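Local coordinates for gluconate kinase (Lactobacillus acidophilus, PDB 3LL3), which probably phosphorylates a sugar or sugar acid such as gluconate or xylulose at the expense of ATP, as a kinase of the FGGY family, at residues R410-M424 with A457-Y471. Numbering follows the deposited sequence.
Sequences RQLCANIFNVPIVTM and ADKVYFPNPKEAATY
Tyr461 lays one ring face over Arg410, whose CB sits 3.7 Å from the ring centroid, almost on the normal, in a CH-pi contact. With CG anti to its carbonyl carbon (chi1 -71°) and the chain extended to NE, Arg410 runs across the ring and brings NH1 round to Tyr461 OH, 2.9 Å away in the guanidinium plane. The same hydroxyl hydrogen-bonds Asp407, while Arg410 NE hydrogen-bonds the carbonyl of Leu404; Thr423 CG2 lies over a guanidinium face. With an alanine at Tyr461, Arg410 NH1 and Asp407 would probably lose their shared hydroxyl and the Arg410 chain the ring it packs on. Strand 457-461 pairs antiparallel with 421-424, forming the edge of the seven-stranded sheet: Ile421 and Tyr461 exchange two backbone hydrogen bonds, and a beta bulge shifts the register between Val422 and Met424. Asn415 OD1 accepts from Asn464 N (2.8 Å), and Asn415 ND2 donates to Glu467 OE1 at 2.8 Å from above the carboxylate plane. Asn464 is the N-cap of helix 465-485, its OD1 accepting from Glu467 N. Beside Asn415, Ile416 CG1 rests over a face of Tyr471, 3.9 Å from the ring centroid, and Tyr471 OH hydrogen-bonds Glu374 of helix 365-388. Helix 407-417 is thus joined to edge strand 457-461 and to the N-terminal end of helix 465-485 by the Tyr461 hydroxyl and the Asn415 amide, each with two polar partners.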
loop_
_atom_site.group_PDB
_atom_site.type_symbol
_atom_site.label_atom_id
_atom_site.label_comp_id
_atom_site.label_asym_id
_atom_site.label_seq_id
_atom_site.Cartn_x
_atom_site.Cartn_y
_atom_site.Cartn_z
ATOM N N ARG A 410 22.118 0.104 10.301
ATOM C CA ARG A 410 23.379 0.608 9.772
ATOM C C ARG A 410 23.802 -0.196 8.559
ATOM O O ARG A 410 24.168 0.365 7.526
ATOM C CB ARG A 410 24.459 0.587 10.855
ATOM C CG ARG A 410 24.228 1.635 11.925
ATOM C CD ARG A 410 25.059 1.382 13.162
ATOM N NE ARG A 410 24.883 2.454 14.136
ATOM C CZ ARG A 410 25.600 2.569 15.250
ATOM N NH1 ARG A 410 26.532 1.658 15.532
ATOM N NH2 ARG A 410 25.391 3.584 16.081
ATOM N N GLN A 411 23.729 -1.520 8.678
ATOM C CA GLN A 411 24.153 -2.393 7.594
ATOM C C GLN A 411 23.224 -2.302 6.402
ATOM O O GLN A 411 23.650 -2.360 5.235
ATOM C CB GLN A 411 24.244 -3.856 8.078
ATOM C CG GLN A 411 24.817 -4.785 7.027
ATOM C CD GLN A 411 26.261 -4.438 6.691
ATOM O OE1 GLN A 411 26.629 -4.296 5.522
ATOM N NE2 GLN A 411 27.079 -4.276 7.720
ATOM N N LEU A 412 21.936 -2.179 6.697
ATOM C CA LEU A 412 20.942 -2.032 5.641
ATOM C C LEU A 412 21.222 -0.763 4.821
ATOM O O LEU A 412 21.118 -0.758 3.589
ATOM C CB LEU A 412 19.549 -1.964 6.263
ATOM C CG LEU A 412 18.524 -2.850 5.590
ATOM C CD1 LEU A 412 17.263 -2.943 6.414
ATOM C CD2 LEU A 412 18.231 -2.260 4.245
ATOM N N CYS A 413 21.583 0.315 5.508
ATOM C CA CYS A 413 21.932 1.564 4.806
ATOM C C CYS A 413 23.124 1.332 3.903
ATOM O O CYS A 413 23.134 1.746 2.749
ATOM C CB CYS A 413 22.277 2.677 5.801
ATOM S SG CYS A 413 20.836 3.401 6.630
ATOM N N ALA A 414 24.144 0.680 4.450
ATOM C CA ALA A 414 25.334 0.333 3.675
ATOM C C ALA A 414 24.956 -0.463 2.423
ATOM O O ALA A 414 25.453 -0.191 1.331
ATOM C CB ALA A 414 26.297 -0.480 4.536
ATOM N N ASN A 415 24.098 -1.467 2.605
ATOM C CA ASN A 415 23.665 -2.317 1.502
ATOM C C ASN A 415 22.829 -1.603 0.420
ATOM O O ASN A 415 22.973 -1.895 -0.770
ATOM C CB ASN A 415 22.911 -3.526 2.051
ATOM C CG ASN A 415 23.803 -4.438 2.884
ATOM O OD1 ASN A 415 25.024 -4.293 2.877
ATOM N ND2 ASN A 415 23.197 -5.374 3.604
ATOM N N ILE A 416 21.956 -0.685 0.847
ATOM C CA ILE A 416 21.134 0.101 -0.075
ATOM C C ILE A 416 21.919 1.224 -0.754
ATOM O O ILE A 416 21.853 1.372 -1.977
ATOM C CB ILE A 416 19.887 0.660 0.631
ATOM C CG1 ILE A 416 18.892 -0.480 0.888
ATOM C CG2 ILE A 416 19.247 1.778 -0.188
ATOM C CD1 ILE A 416 17.734 -0.085 1.779
ATOM N N PHE A 417 22.657 2.010 0.023
ATOM C CA PHE A 417 23.511 3.058 -0.543
ATOM C C PHE A 417 24.708 2.476 -1.312
ATOM O O PHE A 417 25.236 3.111 -2.221
ATOM C CB PHE A 417 24.010 4.025 0.549
ATOM C CG PHE A 417 22.977 5.040 1.009
ATOM C CD1 PHE A 417 23.165 6.393 0.774
ATOM C CD2 PHE A 417 21.835 4.639 1.692
ATOM C CE1 PHE A 417 22.218 7.344 1.205
ATOM C CE2 PHE A 417 20.894 5.564 2.130
ATOM C CZ PHE A 417 21.077 6.927 1.876
ATOM N N ASN A 418 25.126 1.263 -0.957
ATOM C CA ASN A 418 26.296 0.635 -1.582
ATOM C C ASN A 418 27.557 1.494 -1.449
ATOM O O ASN A 418 28.359 1.585 -2.383
ATOM C CB ASN A 418 26.069 0.314 -3.059
ATOM C CG ASN A 418 27.008 -0.793 -3.563
ATOM O OD1 ASN A 418 27.600 -1.526 -2.767
ATOM N ND2 ASN A 418 27.141 -0.915 -4.879
ATOM N N VAL A 419 27.692 2.146 -0.300
ATOM C CA VAL A 419 28.920 2.826 0.084
ATOM C C VAL A 419 29.111 2.549 1.587
ATOM O O VAL A 419 28.143 2.236 2.296
ATOM C CB VAL A 419 28.878 4.362 -0.227
ATOM C CG1 VAL A 419 28.361 4.639 -1.630
ATOM C CG2 VAL A 419 28.019 5.078 0.752
ATOM N N PRO A 420 30.354 2.619 2.080
ATOM C CA PRO A 420 30.514 2.327 3.507
ATOM C C PRO A 420 29.792 3.352 4.386
ATOM O O PRO A 420 29.759 4.548 4.064
ATOM C CB PRO A 420 32.029 2.408 3.714
ATOM C CG PRO A 420 32.614 2.206 2.344
ATOM C CD PRO A 420 31.646 2.851 1.414
ATOM N N ILE A 421 29.221 2.869 5.486
ATOM C CA ILE A 421 28.560 3.716 6.464
ATOM C C ILE A 421 29.508 3.885 7.656
ATOM O O ILE A 421 29.968 2.893 8.244
ATOM C CB ILE A 421 27.224 3.078 6.932
ATOM C CG1 ILE A 421 26.231 2.951 5.759
ATOM C CG2 ILE A 421 26.659 3.816 8.146
ATOM C CD1 ILE A 421 25.620 4.253 5.332
ATOM N N VAL A 422 29.830 5.134 7.982
ATOM C CA VAL A 422 30.687 5.442 9.119
ATOM C C VAL A 422 29.903 6.097 10.239
ATOM O O VAL A 422 29.367 7.191 10.066
ATOM C CB VAL A 422 31.832 6.388 8.718
ATOM C CG1 VAL A 422 32.735 6.648 9.906
ATOM C CG2 VAL A 422 32.596 5.820 7.540
ATOM N N THR A 423 29.837 5.439 11.390
ATOM C CA THR A 423 29.133 6.002 12.530
ATOM C C THR A 423 30.123 6.824 13.338
ATOM O O THR A 423 31.329 6.622 13.234
ATOM C CB THR A 423 28.476 4.920 13.401
ATOM O OG1 THR A 423 29.441 3.902 13.701
ATOM C CG2 THR A 423 27.315 4.296 12.664
HETATM N N MSE A 424 29.613 7.770 14.114
HETATM C CA MSE A 424 30.466 8.758 14.772
HETATM C C MSE A 424 30.405 8.594 16.275
HETATM O O MSE A 424 29.385 8.175 16.826
HETATM C CB MSE A 424 30.030 10.184 14.401
HETATM C CG MSE A 424 29.765 10.367 12.916
HETATM SE SE MSE A 424 31.376 10.064 11.819
HETATM C CE MSE A 424 32.521 11.438 12.679
ATOM N N ALA A 457 35.378 9.136 14.068
ATOM C CA ALA A 457 34.615 7.997 13.588
ATOM C C ALA A 457 34.630 6.854 14.607
ATOM O O ALA A 457 35.622 6.642 15.297
ATOM C CB ALA A 457 35.200 7.529 12.279
ATOM N N ASP A 458 33.530 6.111 14.682
ATOM C CA ASP A 458 33.401 5.036 15.651
ATOM C C ASP A 458 33.487 3.673 14.979
ATOM O O ASP A 458 34.466 2.958 15.165
ATOM C CB ASP A 458 32.087 5.132 16.420
ATOM C CG ASP A 458 32.020 4.140 17.565
ATOM O OD1 ASP A 458 33.095 3.799 18.089
ATOM O OD2 ASP A 458 30.918 3.690 17.939
ATOM N N LYS A 459 32.450 3.319 14.222
ATOM C CA LYS A 459 32.384 2.028 13.520
ATOM C C LYS A 459 32.155 2.220 12.022
ATOM O O LYS A 459 31.520 3.198 11.619
ATOM C CB LYS A 459 31.263 1.155 14.095
ATOM C CG LYS A 459 31.726 0.176 15.164
ATOM C CD LYS A 459 31.351 0.612 16.557
ATOM C CE LYS A 459 29.985 0.076 16.941
ATOM N NZ LYS A 459 30.119 -1.228 17.628
ATOM N N VAL A 460 32.675 1.305 11.203
ATOM C CA VAL A 460 32.424 1.344 9.766
ATOM C C VAL A 460 31.648 0.086 9.335
ATOM O O VAL A 460 31.918 -1.026 9.816
ATOM C CB VAL A 460 33.714 1.414 8.947
ATOM C CG1 VAL A 460 33.394 1.618 7.480
ATOM C CG2 VAL A 460 34.634 2.505 9.465
ATOM N N TYR A 461 30.684 0.268 8.442
ATOM C CA TYR A 461 29.903 -0.842 7.908
ATOM C C TYR A 461 30.076 -0.894 6.397
ATOM O O TYR A 461 29.658 0.033 5.707
ATOM C CB TYR A 461 28.425 -0.647 8.263
ATOM C CG TYR A 461 28.184 -0.615 9.757
ATOM C CD1 TYR A 461 27.735 -1.742 10.433
ATOM C CD2 TYR A 461 28.426 0.534 10.492
ATOM C CE1 TYR A 461 27.520 -1.721 11.789
ATOM C CE2 TYR A 461 28.217 0.564 11.849
ATOM C CZ TYR A 461 27.765 -0.569 12.498
ATOM O OH TYR A 461 27.566 -0.547 13.870
ATOM N N PHE A 462 30.697 -1.958 5.880
ATOM C CA PHE A 462 30.854 -2.088 4.433
ATOM C C PHE A 462 29.662 -2.798 3.807
ATOM O O PHE A 462 29.077 -3.682 4.426
ATOM C CB PHE A 462 32.142 -2.826 4.077
ATOM C CG PHE A 462 33.376 -2.163 4.613
ATOM C CD1 PHE A 462 33.858 -2.490 5.877
ATOM C CD2 PHE A 462 34.043 -1.204 3.866
ATOM C CE1 PHE A 462 35.000 -1.853 6.400
ATOM C CE2 PHE A 462 35.195 -0.576 4.377
ATOM C CZ PHE A 462 35.666 -0.911 5.652
ATOM N N PRO A 463 29.295 -2.405 2.577
ATOM C CA PRO A 463 28.192 -3.061 1.860
ATOM C C PRO A 463 28.461 -4.556 1.730
ATOM O O PRO A 463 29.566 -4.945 1.374
ATOM C CB PRO A 463 28.224 -2.398 0.482
ATOM C CG PRO A 463 28.872 -1.043 0.747
ATOM C CD PRO A 463 29.912 -1.329 1.785
ATOM N N ASN A 464 27.475 -5.375 2.070
ATOM C CA ASN A 464 27.509 -6.799 1.771
ATOM C C ASN A 464 27.082 -6.962 0.301
ATOM O O ASN A 464 25.974 -6.567 -0.086
ATOM C CB ASN A 464 26.597 -7.544 2.754
ATOM C CG ASN A 464 26.411 -8.999 2.398
ATOM O OD1 ASN A 464 25.868 -9.329 1.341
ATOM N ND2 ASN A 464 26.833 -9.888 3.300
ATOM N N PRO A 465 27.990 -7.491 -0.536
ATOM C CA PRO A 465 27.821 -7.565 -1.997
ATOM C C PRO A 465 26.533 -8.274 -2.424
ATOM O O PRO A 465 25.875 -7.835 -3.375
ATOM C CB PRO A 465 29.024 -8.403 -2.448
ATOM C CG PRO A 465 30.030 -8.234 -1.370
ATOM C CD PRO A 465 29.260 -8.090 -0.091
ATOM N N LYS A 466 26.203 -9.368 -1.739
ATOM C CA LYS A 466 25.014 -10.143 -2.065
ATOM C C LYS A 466 23.736 -9.318 -1.863
ATOM O O LYS A 466 22.978 -9.119 -2.802
ATOM C CB LYS A 466 24.987 -11.426 -1.235
ATOM C CG LYS A 466 24.304 -12.579 -1.919
ATOM C CD LYS A 466 24.538 -13.873 -1.161
ATOM C CE LYS A 466 24.061 -15.071 -1.974
ATOM N NZ LYS A 466 24.699 -15.102 -3.330
ATOM N N GLU A 467 23.512 -8.818 -0.647
ATOM C CA GLU A 467 22.371 -7.935 -0.377
ATOM C C GLU A 467 22.396 -6.649 -1.207
ATOM O O GLU A 467 21.350 -6.180 -1.671
ATOM C CB GLU A 467 22.277 -7.580 1.104
ATOM C CG GLU A 467 21.851 -8.717 1.997
ATOM C CD GLU A 467 21.095 -8.228 3.221
ATOM O OE1 GLU A 467 20.908 -6.993 3.367
ATOM O OE2 GLU A 467 20.677 -9.075 4.043
ATOM N N ALA A 468 23.577 -6.068 -1.388
ATOM C CA ALA A 468 23.682 -4.857 -2.187
ATOM C C ALA A 468 23.096 -5.086 -3.573
ATOM O O ALA A 468 22.386 -4.227 -4.114
ATOM C CB ALA A 468 25.132 -4.380 -2.279
ATOM N N ALA A 469 23.383 -6.249 -4.145
ATOM C CA ALA A 469 22.830 -6.611 -5.446
ATOM C C ALA A 469 21.306 -6.739 -5.401
ATOM O O ALA A 469 20.603 -6.303 -6.328
ATOM C CB ALA A 469 23.456 -7.904 -5.962
ATOM N N THR A 470 20.800 -7.354 -4.335
ATOM C CA THR A 470 19.355 -7.510 -4.199
ATOM C C THR A 470 18.694 -6.117 -4.206
ATOM O O THR A 470 17.730 -5.860 -4.936
ATOM C CB THR A 470 19.012 -8.221 -2.887
ATOM O OG1 THR A 470 19.596 -9.537 -2.877
ATOM C CG2 THR A 470 17.506 -8.315 -2.726
ATOM N N TYR A 471 19.239 -5.217 -3.397
ATOM C CA TYR A 471 18.677 -3.886 -3.273
ATOM C C TYR A 471 18.844 -3.090 -4.551
ATOM O O TYR A 471 18.002 -2.274 -4.898
ATOM C CB TYR A 471 19.266 -3.156 -2.057
ATOM C CG TYR A 471 18.701 -3.716 -0.777
ATOM C CD1 TYR A 471 17.328 -3.668 -0.529
ATOM C CD2 TYR A 471 19.517 -4.338 0.153
ATOM C CE1 TYR A 471 16.794 -4.200 0.625
ATOM C CE2 TYR A 471 18.994 -4.882 1.306
ATOM C CZ TYR A 471 17.638 -4.809 1.539
ATOM O OH TYR A 471 17.134 -5.353 2.692
HETATM O O HOH W 1 22.389 -1.558 -3.268
HETATM O O HOH W 2 19.905 0.148 -3.848
HETATM O O HOH W 3 28.915 3.813 16.542
#